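Local coordinates for chemotactic transducer PctC (Pseudomonas aeruginosa, PDB 5LTV), which probably senses amino acids and related compounds for chemotaxis, its Cache ligand-binding domain holding gamma-aminobutyric acid (GABA), at residues 55-60 with 245-250; 76-81 with 96-101. All coordinates share one frame; numbering follows the deposited sequence.

Contact 1: 55-60 with 245-250; sequences GRMHLV and GLPGVT. With SO4 (sulfate ion), chain J.
Met57 of the long helix 34-68 meets Gly245 and Pro247 of the loop joining strands 237-242 and 251-256, with the backbones well apart, the closest CA atoms being those of Met57 and Leu246 at 9.2 Å. The methionine side chain reaches across about half of that gap and is met by the proline ring. It leaves the helix with CG anti to its own carbonyl carbon (chi1 -69°) and continues straight through chi2, which carries SD to 3.7 Å from CD of Pro247, the two side chains reaching toward each other. The last bond then folds back, nearly eclipsed at chi3 -13°, and brings CE to 3.9 Å from the carbonyl O of Gly245. The proline and the glycine after it are the central residues of a type II beta turn from Leu246 to Val249. Met57 sits where the long helix of this two-module Cache domain passes from one module to the other: it touches Leu133, Met151 on a strand of the first sheet, and the loop of the second.

Arg56, the residue before it in the helix, turns elsewhere. Its guanidinium takes a sulfate ion, probably from the crystallisation liquor, edge-on and in plane: NH1 donates to O3 of the sulfate at 2.9 Å and NH2 to O4 at 3.0 Å. Trp52 NE1 also binds this ion, and NE of Arg56 holds the carbonyl of Asn90. The helix therefore separates directional, charged bonds at Arg56 from a small van der Waals contact that by itself imposes little on the turn's precise orientation.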
ATOM      1  N   GLY A  55      -3.180   9.367   5.023  1.00 23.03           N
ATOM      2  CA  GLY A  55      -2.209   9.838   6.000  1.00 22.46           C
ATOM      3  C   GLY A  55      -0.835   9.242   5.750  1.00 28.73           C
ATOM      4  O   GLY A  55       0.181   9.950   5.774  1.00 29.66           O
ATOM      5  N   ARG A  56      -0.790   7.935   5.463  1.00 26.41           N
ATOM      6  CA  ARG A  56       0.490   7.326   5.117  1.00 27.34           C
ATOM      7  C   ARG A  56       1.062   7.924   3.827  1.00 27.98           C
ATOM      8  O   ARG A  56       2.260   8.220   3.744  1.00 30.51           O
ATOM      9  CB  ARG A  56       0.315   5.801   5.024  1.00 26.70           C
ATOM     10  CG  ARG A  56       0.792   5.097   6.289  1.00 24.74           C
ATOM     11  CD  ARG A  56       0.009   5.604   7.540  1.00 26.86           C
ATOM     12  NE  ARG A  56       0.355   4.834   8.725  1.00 28.18           N
ATOM     13  CZ  ARG A  56      -0.350   4.812   9.845  1.00 27.89           C
ATOM     14  NH1 ARG A  56      -1.486   5.496   9.959  1.00 25.40           N
ATOM     15  NH2 ARG A  56       0.073   4.048  10.843  1.00 26.22           N
ATOM     16  N   MET A  57       0.216   8.146   2.824  1.00 22.23           N
ATOM     17  CA  MET A  57       0.674   8.805   1.602  1.00 30.74           C
ATOM     18  C   MET A  57       1.334  10.148   1.908  1.00 26.45           C
ATOM     19  O   MET A  57       2.416  10.455   1.391  1.00 27.82           O
ATOM     20  CB  MET A  57      -0.505   8.991   0.635  1.00 28.34           C
ATOM     21  CG  MET A  57      -0.997   7.657   0.071  1.00 36.75           C
ATOM     22  SD  MET A  57      -2.410   7.686  -1.069  1.00 48.30           S
ATOM     23  CE  MET A  57      -3.038   9.335  -0.862  1.00 48.62           C
ATOM     24  N   HIS A  58       0.681  10.968   2.735  1.00 23.90           N
ATOM     25  CA  HIS A  58       1.200  12.288   3.037  1.00 24.61           C
ATOM     26  C   HIS A  58       2.583  12.194   3.656  1.00 25.56           C
ATOM     27  O   HIS A  58       3.469  13.004   3.348  1.00 21.90           O
ATOM     28  CB  HIS A  58       0.234  13.024   3.976  1.00 27.42           C
ATOM     29  CG  HIS A  58      -1.123  13.252   3.380  1.00 31.09           C
ATOM     30  ND1 HIS A  58      -2.243  13.501   4.144  1.00 31.97           N
ATOM     31  CD2 HIS A  58      -1.534  13.276   2.084  1.00 31.13           C
ATOM     32  CE1 HIS A  58      -3.288  13.655   3.345  1.00 34.33           C
ATOM     33  NE2 HIS A  58      -2.884  13.514   2.094  1.00 33.44           N
ATOM     34  N   LEU A  59       2.781  11.211   4.540  1.00 21.60           N
ATOM     35  CA  LEU A  59       4.079  11.070   5.192  1.00 27.88           C
ATOM     36  C   LEU A  59       5.146  10.727   4.172  1.00 26.32           C
ATOM     37  O   LEU A  59       6.272  11.231   4.247  1.00 28.79           O
ATOM     38  CB  LEU A  59       4.015  10.013   6.314  1.00 26.99           C
ATOM     39  CG  LEU A  59       3.267  10.500   7.572  1.00 28.83           C
ATOM     40  CD1 LEU A  59       2.938   9.335   8.534  1.00 26.28           C
ATOM     41  CD2 LEU A  59       4.051  11.621   8.291  1.00 28.26           C
ATOM     42  N   VAL A  60       4.793   9.892   3.184  1.00 28.44           N
ATOM     43  CA  VAL A  60       5.755   9.498   2.150  1.00 26.83           C
ATOM     44  C   VAL A  60       6.041  10.676   1.228  1.00 27.59           C
ATOM     45  O   VAL A  60       7.207  10.963   0.887  1.00 29.52           O
ATOM     46  CB  VAL A  60       5.230   8.256   1.394  1.00 29.00           C
ATOM     47  CG1 VAL A  60       6.082   7.931   0.208  1.00 26.20           C
ATOM     48  CG2 VAL A  60       5.202   7.050   2.361  1.00 27.97           C
ATOM     49  N   GLY A 245      -9.735   8.385  -3.564  1.00 43.59           N
ATOM     50  CA  GLY A 245      -8.488   9.047  -3.243  1.00 43.35           C
ATOM     51  C   GLY A 245      -7.217   8.260  -3.487  1.00 46.46           C
ATOM     52  O   GLY A 245      -6.135   8.770  -3.176  1.00 51.31           O
ATOM     53  N   LEU A 246      -7.300   7.050  -4.032  1.00 43.28           N
ATOM     54  CA  LEU A 246      -6.064   6.285  -4.163  1.00 40.35           C
ATOM     55  C   LEU A 246      -5.451   6.477  -5.534  1.00 45.83           C
ATOM     56  O   LEU A 246      -6.153   6.335  -6.539  1.00 47.34           O
ATOM     57  CB  LEU A 246      -6.306   4.807  -3.923  1.00 37.29           C
ATOM     58  CG  LEU A 246      -7.054   4.478  -2.617  1.00 36.00           C
ATOM     59  CD1 LEU A 246      -7.148   2.982  -2.402  1.00 30.41           C
ATOM     60  CD2 LEU A 246      -6.425   5.216  -1.450  1.00 36.58           C
ATOM     61  N   PRO A 247      -4.148   6.768  -5.622  1.00 45.14           N
ATOM     62  CA  PRO A 247      -3.570   7.148  -6.918  1.00 44.79           C
ATOM     63  C   PRO A 247      -3.332   5.929  -7.792  1.00 48.27           C
ATOM     64  O   PRO A 247      -2.718   4.953  -7.360  1.00 49.75           O
ATOM     65  CB  PRO A 247      -2.246   7.811  -6.536  1.00 40.14           C
ATOM     66  CG  PRO A 247      -1.841   7.091  -5.261  1.00 35.87           C
ATOM     67  CD  PRO A 247      -3.137   6.757  -4.541  1.00 36.02           C
ATOM     68  N   GLY A 248      -3.810   6.002  -9.032  1.00 48.06           N
ATOM     69  CA  GLY A 248      -3.479   5.009 -10.030  1.00 49.64           C
ATOM     70  C   GLY A 248      -4.191   3.681  -9.918  1.00 49.76           C
ATOM     71  O   GLY A 248      -3.877   2.767 -10.681  1.00 54.17           O
ATOM     72  N   VAL A 249      -5.133   3.524  -8.991  1.00 45.53           N
ATOM     73  CA  VAL A 249      -5.789   2.238  -8.770  1.00 44.05           C
ATOM     74  C   VAL A 249      -7.274   2.472  -8.554  1.00 47.50           C
ATOM     75  O   VAL A 249      -7.713   3.567  -8.190  1.00 50.10           O
ATOM     76  CB  VAL A 249      -5.208   1.467  -7.553  1.00 40.47           C
ATOM     77  CG1 VAL A 249      -3.740   1.110  -7.758  1.00 35.63           C
ATOM     78  CG2 VAL A 249      -5.389   2.276  -6.257  1.00 39.71           C
ATOM     79  N   THR A 250      -8.047   1.415  -8.782  1.00 45.09           N
ATOM     80  CA  THR A 250      -9.457   1.378  -8.404  1.00 46.19           C
ATOM     81  C   THR A 250      -9.611   0.141  -7.522  1.00 45.67           C
ATOM     82  O   THR A 250      -9.560  -0.990  -8.007  1.00 46.90           O
ATOM     83  CB  THR A 250     -10.382   1.311  -9.618  1.00 43.65           C
ATOM     84  OG1 THR A 250     -10.028   2.352 -10.509  1.00 48.95           O
ATOM     85  CG2 THR A 250     -11.834   1.500  -9.210  1.00 40.77           C
TER
HETATM   86  S   SO4 J 303      -2.202   3.901  13.537  1.00 67.22           S
HETATM   87  O1  SO4 J 303      -2.954   2.727  13.036  1.00 67.07           O
HETATM   88  O2  SO4 J 303      -2.689   4.316  14.855  1.00 66.70           O
HETATM   89  O3  SO4 J 303      -2.396   5.040  12.629  1.00 67.08           O
HETATM   90  O4  SO4 J 303      -0.776   3.604  13.664  1.00 65.26           O

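Contact 2: 76-81 with 96-101; sequences ANIARQ and LGEAAS
In the PAS-like module of the Cache domain that holds GABA, helix 75-82 lies against the first strand of the five-stranded antiparallel sheet, with Ile78 resting on Leu96 and Glu98. The CG1 branch of the isoleucine stands anti to the carbonyl carbon (chi1 -77°), and CD1 at its end comes to 3.6 Å from CD2 of Leu96; the other branch adds CG2 at 3.7 Å from the same CD2. A single leucine methyl is thus held in the fork of the isoleucine, the two side chains crossing at about a right angle. Glu98, two residues farther along the strand, approaches from the opposite direction, its extended chain bringing OE1 to 3.7 Å from CD1 of Ile78. That oxygen also lies close to OE2 of Glu75, a pairing of like charges that might favour a proton on one of the two carboxylates. Leu70 covers Ile78 from the loop before the helix, and Leu162 supports Leu96 from within the sheet. Strand 93-98 itself runs between strands 160-170 and 104-107, antiparallel to both, while Ala79 extends the helix contact to Thr105 and Arg107 on the latter, one of the sheet's two edge strands.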
ATOM      1  N   ALA A  76      25.065  10.123   5.261  1.00 33.35           N
ATOM      2  CA  ALA A  76      24.824  10.397   6.668  1.00 33.55           C
ATOM      3  C   ALA A  76      23.617  11.314   6.844  1.00 35.66           C
ATOM      4  O   ALA A  76      22.811  11.116   7.758  1.00 44.23           O
ATOM      5  CB  ALA A  76      26.087  10.997   7.286  1.00 32.85           C
ATOM      6  N   ASN A  77      23.451  12.292   5.951  1.00 34.19           N
ATOM      7  CA  ASN A  77      22.299  13.185   6.025  1.00 31.41           C
ATOM      8  C   ASN A  77      20.991  12.478   5.664  1.00 34.48           C
ATOM      9  O   ASN A  77      19.942  12.768   6.265  1.00 33.37           O
ATOM     10  CB  ASN A  77      22.507  14.388   5.122  1.00 31.88           C
ATOM     11  CG  ASN A  77      23.558  15.309   5.650  1.00 41.81           C
ATOM     12  OD1 ASN A  77      23.902  15.239   6.831  1.00 49.82           O
ATOM     13  ND2 ASN A  77      24.072  16.201   4.792  1.00 40.74           N
ATOM     14  N   ILE A  78      21.028  11.584   4.668  1.00 32.15           N
ATOM     15  CA  ILE A  78      19.850  10.809   4.304  1.00 33.56           C
ATOM     16  C   ILE A  78      19.433   9.911   5.469  1.00 31.40           C
ATOM     17  O   ILE A  78      18.249   9.823   5.819  1.00 29.88           O
ATOM     18  CB  ILE A  78      20.125   9.985   3.027  1.00 31.65           C
ATOM     19  CG1 ILE A  78      20.056  10.858   1.782  1.00 23.94           C
ATOM     20  CG2 ILE A  78      19.124   8.833   2.856  1.00 27.19           C
ATOM     21  CD1 ILE A  78      20.854  10.268   0.610  1.00 23.92           C
ATOM     22  N   ALA A  79      20.409   9.231   6.084  1.00 29.55           N
ATOM     23  CA  ALA A  79      20.088   8.317   7.175  1.00 29.97           C
ATOM     24  C   ALA A  79      19.495   9.075   8.351  1.00 30.06           C
ATOM     25  O   ALA A  79      18.530   8.616   8.966  1.00 30.80           O
ATOM     26  CB  ALA A  79      21.329   7.542   7.598  1.00 24.82           C
ATOM     27  N   ARG A  80      20.028  10.266   8.628  1.00 31.05           N
ATOM     28  CA  ARG A  80      19.537  11.094   9.727  1.00 32.68           C
ATOM     29  C   ARG A  80      18.083  11.462   9.502  1.00 27.94           C
ATOM     30  O   ARG A  80      17.255  11.306  10.400  1.00 29.11           O
ATOM     31  CB  ARG A  80      20.410  12.350   9.880  1.00 40.04           C
ATOM     32  CG  ARG A  80      20.318  13.063  11.231  1.00 51.45           C
ATOM     33  CD  ARG A  80      21.370  14.175  11.406  1.00 60.62           C
ATOM     34  NE  ARG A  80      21.110  15.277  10.488  1.00 72.89           N
ATOM     35  CZ  ARG A  80      20.857  16.528  10.860  1.00 77.36           C
ATOM     36  NH1 ARG A  80      20.861  16.853  12.150  1.00 78.84           N
ATOM     37  NH2 ARG A  80      20.608  17.457   9.940  1.00 81.27           N
ATOM     38  N   GLN A  81      17.749  11.933   8.293  1.00 25.34           N
ATOM     39  CA  GLN A  81      16.351  12.209   7.943  1.00 26.46           C
ATOM     40  C   GLN A  81      15.452  10.963   8.107  1.00 27.43           C
ATOM     41  O   GLN A  81      14.342  11.059   8.639  1.00 23.56           O
ATOM     42  CB  GLN A  81      16.301  12.753   6.510  1.00 33.99           C
ATOM     43  CG  GLN A  81      15.450  13.980   6.303  1.00 33.58           C
ATOM     44  CD  GLN A  81      15.928  15.212   7.072  1.00 30.51           C
ATOM     45  OE1 GLN A  81      17.127  15.402   7.326  1.00 28.13           O
ATOM     46  NE2 GLN A  81      14.967  16.066   7.459  1.00 27.22           N
ATOM     47  N   LEU A  96      15.139   4.698   1.039  1.00 25.53           N
ATOM     48  CA  LEU A  96      15.552   5.382  -0.176  1.00 23.73           C
ATOM     49  C   LEU A  96      16.446   4.435  -0.956  1.00 26.18           C
ATOM     50  O   LEU A  96      17.501   4.026  -0.460  1.00 25.71           O
ATOM     51  CB  LEU A  96      16.309   6.678   0.138  1.00 20.25           C
ATOM     52  CG  LEU A  96      16.940   7.395  -1.081  1.00 27.72           C
ATOM     53  CD1 LEU A  96      15.878   8.112  -1.930  1.00 20.38           C
ATOM     54  CD2 LEU A  96      17.981   8.408  -0.603  1.00 26.92           C
ATOM     55  N   GLY A  97      16.032   4.086  -2.174  1.00 28.67           N
ATOM     56  CA  GLY A  97      16.880   3.366  -3.090  1.00 25.43           C
ATOM     57  C   GLY A  97      17.453   4.417  -4.012  1.00 29.06           C
ATOM     58  O   GLY A  97      16.706   5.185  -4.625  1.00 30.35           O
ATOM     59  N   GLU A  98      18.790   4.484  -4.069  1.00 29.30           N
ATOM     60  CA  GLU A  98      19.500   5.521  -4.819  1.00 30.54           C
ATOM     61  C   GLU A  98      19.821   5.072  -6.241  1.00 26.28           C
ATOM     62  O   GLU A  98      20.193   3.927  -6.467  1.00 29.33           O
ATOM     63  CB  GLU A  98      20.787   5.935  -4.088  1.00 34.54           C
ATOM     64  CG  GLU A  98      20.503   6.757  -2.833  1.00 40.97           C
ATOM     65  CD  GLU A  98      21.741   7.229  -2.103  1.00 49.35           C
ATOM     66  OE1 GLU A  98      21.846   6.986  -0.877  1.00 49.30           O
ATOM     67  OE2 GLU A  98      22.599   7.894  -2.729  1.00 55.82           O
ATOM     68  N   ALA A  99      19.728   6.011  -7.187  1.00 25.69           N
ATOM     69  CA  ALA A  99      19.877   5.699  -8.614  1.00 23.29           C
ATOM     70  C   ALA A  99      21.331   5.438  -9.000  1.00 27.20           C
ATOM     71  O   ALA A  99      21.600   4.564  -9.829  1.00 34.57           O
ATOM     72  CB  ALA A  99      19.318   6.853  -9.445  1.00 22.34           C
ATOM     73  N   ALA A 100      22.294   6.160  -8.409  1.00 26.07           N
ATOM     74  CA  ALA A 100      23.675   6.078  -8.907  1.00 31.36           C
ATOM     75  C   ALA A 100      24.237   4.655  -8.817  1.00 35.80           C
ATOM     76  O   ALA A 100      24.826   4.150  -9.769  1.00 39.76           O
ATOM     77  CB  ALA A 100      24.596   7.053  -8.153  1.00 28.99           C
ATOM     78  N   SER A 101      24.086   3.999  -7.675  1.00 38.84           N
ATOM     79  CA  SER A 101      24.713   2.681  -7.547  1.00 38.50           C
ATOM     80  C   SER A 101      23.900   1.711  -6.687  1.00 38.16           C
ATOM     81  O   SER A 101      24.469   0.736  -6.184  1.00 38.44           O
ATOM     82  CB  SER A 101      26.133   2.819  -6.953  1.00 36.65           C
ATOM     83  OG  SER A 101      26.072   3.418  -5.679  1.00 37.87           O
TER

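Both contacts pack a helix against part of a beta module with apolar side chains, yet at different levels of the elongated domain. Contact 1 joins the long helix to a loop of the second five-stranded sheet; contact 2 lies within the first, GABA-binding module, nested in the chain segment that contact 1 closes. Their centres are 23 Å apart and their nearest atoms about 9 Å, so they do not touch, although helices 34-68 and 75-82 follow each other in sequence. Contact 2 is related to the pocket through strand 93-98: Ser93 and Tyr95 line the GABA site, whereas the side chain of Leu96 remains about 11 Å from the ligand.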